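Local coordinates for Phi class glutathione transferase GSTF1 (PDB 4RI6), which probably catalyses the conjugation of glutathione to electrophilic substrates, releasing a halide from organic halides, as a detoxifying Phi class glutathione transferase, at residues A[166-170]-A[195-200]. Sequence-based numbering, arbitrary orientation.
Sequences DLSHL and WWTEIS
The indole N-H of Trp-195 donates to the carboxylate of Asp-166, with NE1 2.8 Å from OD1. The bond is nearly straight, at 164° about the hydrogen, and OD1 lies almost in the indole plane, although NE1 meets that oxygen on its anti side and somewhat above the carboxylate plane. OD1 also accepts from the backbone N of Leu-157, while OD2 takes the N of Ser-163, close before helix 164-179, so three bonds fix the rotation of this buried carboxylate. Aromatic contact continues along the same indole: its six-membered ring turns an edge to the face of His-169 in a T-shaped pair, centroids 5.6 Å apart and planes at 75°. CH2 of Trp-195 comes 3.8 Å from CB of His-169, whose NE2 is hydrogen-bonded to Tyr-147 OH. The axes of 166-170 and 195-200, short parts of helices 164-179 and 190-200, cross almost at a right angle and come within 10.1 Å, inside the all-helical C-terminal domain of the glutathione transferase fold. Replacing Trp-195 with alanine is likely to leave OD1 of Asp-166 without this side-chain donor and to open a gap beside His-169. Apolar packing centres on Leu-170, whose CD2 lies 3.6 Å from CG1 of Ile-199 and 3.9 Å from CZ3 of Trp-196. With CG1 between the backbone N and carbonyl carbon (chi1 65°), Ile-199 sends CD1 over one face of the Trp-195 indole, toward its rim, also 3.7 Å from Asp-166 O. Trp-196 instead presents its ring edge to the helix backbone, CH2 standing 3.6 Å from Leu-170 O.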
ATOM      1  N   ASP A 166       6.559  -7.142  -9.620  1.00 16.62           N
ATOM      2  CA  ASP A 166       6.621  -8.608  -9.604  1.00 17.01           C
ATOM      3  C   ASP A 166       7.259  -9.105  -8.314  1.00 16.49           C
ATOM      4  O   ASP A 166       6.747 -10.022  -7.662  1.00 16.42           O
ATOM      5  CB  ASP A 166       7.389  -9.122 -10.809  1.00 17.44           C
ATOM      6  CG  ASP A 166       6.892  -8.518 -12.095  1.00 18.11           C
ATOM      7  OD1 ASP A 166       5.794  -8.899 -12.560  1.00 18.35           O
ATOM      8  OD2 ASP A 166       7.612  -7.664 -12.641  1.00 18.58           O
ATOM      9  N   LEU A 167       8.367  -8.468  -7.938  1.00 16.70           N
ATOM     10  CA  LEU A 167       9.112  -8.843  -6.746  1.00 16.93           C
ATOM     11  C   LEU A 167       8.202  -8.866  -5.532  1.00 16.72           C
ATOM     12  O   LEU A 167       8.237  -9.807  -4.740  1.00 16.39           O
ATOM     13  CB  LEU A 167      10.298  -7.896  -6.536  1.00 16.93           C
ATOM     14  CG  LEU A 167      11.292  -8.229  -5.429  1.00 18.28           C
ATOM     15  CD1 LEU A 167      12.617  -7.526  -5.695  1.00 18.15           C
ATOM     16  CD2 LEU A 167      10.751  -7.850  -4.039  1.00 19.23           C
ATOM     17  N   SER A 168       7.330  -7.873  -5.430  1.00 16.58           N
ATOM     18  CA  SER A 168       6.528  -7.729  -4.239  1.00 16.76           C
ATOM     19  C   SER A 168       5.515  -8.876  -4.059  1.00 16.52           C
ATOM     20  O   SER A 168       5.048  -9.103  -2.926  1.00 17.00           O
ATOM     21  CB  SER A 168       5.823  -6.355  -4.278  1.00 16.70           C
ATOM     22  OG  SER A 168       5.405  -5.942  -3.000  1.00 16.77           O
ATOM     23  N   HIS A 169       5.205  -9.596  -5.152  1.00 15.71           N
ATOM     24  CA  HIS A 169       4.310 -10.760  -5.106  1.00 15.47           C
ATOM     25  C   HIS A 169       5.000 -12.059  -4.677  1.00 16.10           C
ATOM     26  O   HIS A 169       4.335 -13.031  -4.328  1.00 17.29           O
ATOM     27  CB  HIS A 169       3.653 -10.996  -6.462  1.00 15.63           C
ATOM     28  CG  HIS A 169       2.646  -9.971  -6.839  1.00 15.61           C
ATOM     29  ND1 HIS A 169       2.981  -8.703  -7.280  1.00 16.34           N
ATOM     30  CD2 HIS A 169       1.291 -10.014  -6.819  1.00 16.11           C
ATOM     31  CE1 HIS A 169       1.875  -8.014  -7.505  1.00 16.03           C
ATOM     32  NE2 HIS A 169       0.837  -8.782  -7.230  1.00 16.02           N
ATOM     33  N   LEU A 170       6.324 -12.072  -4.710  1.00 16.29           N
ATOM     34  CA  LEU A 170       7.056 -13.295  -4.423  1.00 17.61           C
ATOM     35  C   LEU A 170       6.794 -13.856  -3.012  1.00 17.76           C
ATOM     36  O   LEU A 170       6.595 -15.061  -2.877  1.00 18.77           O
ATOM     37  CB  LEU A 170       8.559 -13.078  -4.630  1.00 18.24           C
ATOM     38  CG  LEU A 170       8.994 -13.039  -6.099  1.00 19.71           C
ATOM     39  CD1 LEU A 170      10.417 -12.500  -6.260  1.00 19.32           C
ATOM     40  CD2 LEU A 170       8.883 -14.423  -6.728  1.00 21.30           C
ATOM     41  N   TRP A 195       4.558 -16.553 -15.612  1.00 17.25           N
ATOM     42  CA  TRP A 195       5.075 -15.442 -14.843  1.00 17.45           C
ATOM     43  C   TRP A 195       5.655 -15.925 -13.517  1.00 18.06           C
ATOM     44  O   TRP A 195       6.779 -15.573 -13.176  1.00 18.22           O
ATOM     45  CB  TRP A 195       3.945 -14.451 -14.618  1.00 16.97           C
ATOM     46  CG  TRP A 195       4.137 -13.384 -13.591  1.00 16.92           C
ATOM     47  CD1 TRP A 195       4.884 -12.251 -13.708  1.00 17.52           C
ATOM     48  CD2 TRP A 195       3.479 -13.300 -12.321  1.00 16.96           C
ATOM     49  NE1 TRP A 195       4.746 -11.477 -12.579  1.00 16.68           N
ATOM     50  CE2 TRP A 195       3.891 -12.097 -11.712  1.00 16.97           C
ATOM     51  CE3 TRP A 195       2.591 -14.131 -11.639  1.00 18.18           C
ATOM     52  CZ2 TRP A 195       3.429 -11.690 -10.447  1.00 17.87           C
ATOM     53  CZ3 TRP A 195       2.140 -13.734 -10.375  1.00 18.42           C
ATOM     54  CH2 TRP A 195       2.558 -12.517  -9.802  1.00 18.31           C
ATOM     55  N   TRP A 196       4.886 -16.733 -12.785  1.00 18.34           N
ATOM     56  CA  TRP A 196       5.340 -17.257 -11.503  1.00 17.85           C
ATOM     57  C   TRP A 196       6.667 -18.016 -11.660  1.00 18.45           C
ATOM     58  O   TRP A 196       7.601 -17.874 -10.846  1.00 18.94           O
ATOM     59  CB  TRP A 196       4.296 -18.175 -10.855  1.00 18.56           C
ATOM     60  CG  TRP A 196       4.850 -18.631  -9.554  1.00 18.92           C
ATOM     61  CD1 TRP A 196       5.289 -19.872  -9.246  1.00 20.53           C
ATOM     62  CD2 TRP A 196       5.130 -17.812  -8.415  1.00 19.20           C
ATOM     63  NE1 TRP A 196       5.810 -19.892  -7.987  1.00 21.19           N
ATOM     64  CE2 TRP A 196       5.734 -18.635  -7.452  1.00 20.38           C
ATOM     65  CE3 TRP A 196       4.933 -16.463  -8.119  1.00 20.04           C
ATOM     66  CZ2 TRP A 196       6.135 -18.159  -6.216  1.00 20.53           C
ATOM     67  CZ3 TRP A 196       5.325 -15.998  -6.894  1.00 20.60           C
ATOM     68  CH2 TRP A 196       5.916 -16.843  -5.955  1.00 21.24           C
ATOM     69  N   THR A 197       6.746 -18.822 -12.712  1.00 19.34           N
ATOM     70  CA  THR A 197       7.947 -19.588 -12.980  1.00 20.62           C
ATOM     71  C   THR A 197       9.114 -18.647 -13.226  1.00 19.93           C
ATOM     72  O   THR A 197      10.189 -18.842 -12.678  1.00 20.85           O
ATOM     73  CB  THR A 197       7.736 -20.517 -14.180  1.00 22.43           C
ATOM     74  OG1 THR A 197       6.668 -21.427 -13.897  1.00 23.20           O
ATOM     75  CG2 THR A 197       8.962 -21.319 -14.458  1.00 23.07           C
ATOM     76  N   GLU A 198       8.910 -17.605 -14.025  1.00 18.19           N
ATOM     77  CA  GLU A 198      10.017 -16.697 -14.312  1.00 18.41           C
ATOM     78  C   GLU A 198      10.479 -15.951 -13.082  1.00 19.02           C
ATOM     79  O   GLU A 198      11.668 -15.831 -12.844  1.00 20.07           O
ATOM     80  CB  GLU A 198       9.651 -15.678 -15.394  1.00 18.84           C
ATOM     81  CG  GLU A 198       9.370 -16.281 -16.760  1.00 19.40           C
ATOM     82  CD  GLU A 198       9.860 -15.385 -17.869  1.00 21.21           C
ATOM     83  OE1 GLU A 198       9.032 -14.889 -18.674  1.00 20.89           O
ATOM     84  OE2 GLU A 198      11.098 -15.183 -17.949  1.00 23.20           O
ATOM     85  N   ILE A 199       9.553 -15.433 -12.290  1.00 19.65           N
ATOM     86  CA  ILE A 199       9.987 -14.566 -11.205  1.00 19.44           C
ATOM     87  C   ILE A 199      10.517 -15.372 -10.015  1.00 18.71           C
ATOM     88  O   ILE A 199      11.463 -14.929  -9.349  1.00 20.22           O
ATOM     89  CB  ILE A 199       8.867 -13.579 -10.764  1.00 19.27           C
ATOM     90  CG1 ILE A 199       7.646 -14.267 -10.147  1.00 19.28           C
ATOM     91  CG2 ILE A 199       8.487 -12.713 -11.945  1.00 19.72           C
ATOM     92  CD1 ILE A 199       6.636 -13.261  -9.508  1.00 19.15           C
ATOM     93  N   SER A 200       9.982 -16.571  -9.775  1.00 18.13           N
ATOM     94  CA  SER A 200      10.391 -17.337  -8.594  1.00 19.69           C
ATOM     95  C   SER A 200      11.725 -18.033  -8.796  1.00 20.18           C
ATOM     96  O   SER A 200      12.332 -18.500  -7.832  1.00 21.02           O
ATOM     97  CB  SER A 200       9.331 -18.371  -8.215  1.00 20.19           C
ATOM     98  OG  SER A 200       9.173 -19.380  -9.199  1.00 20.44           O
TER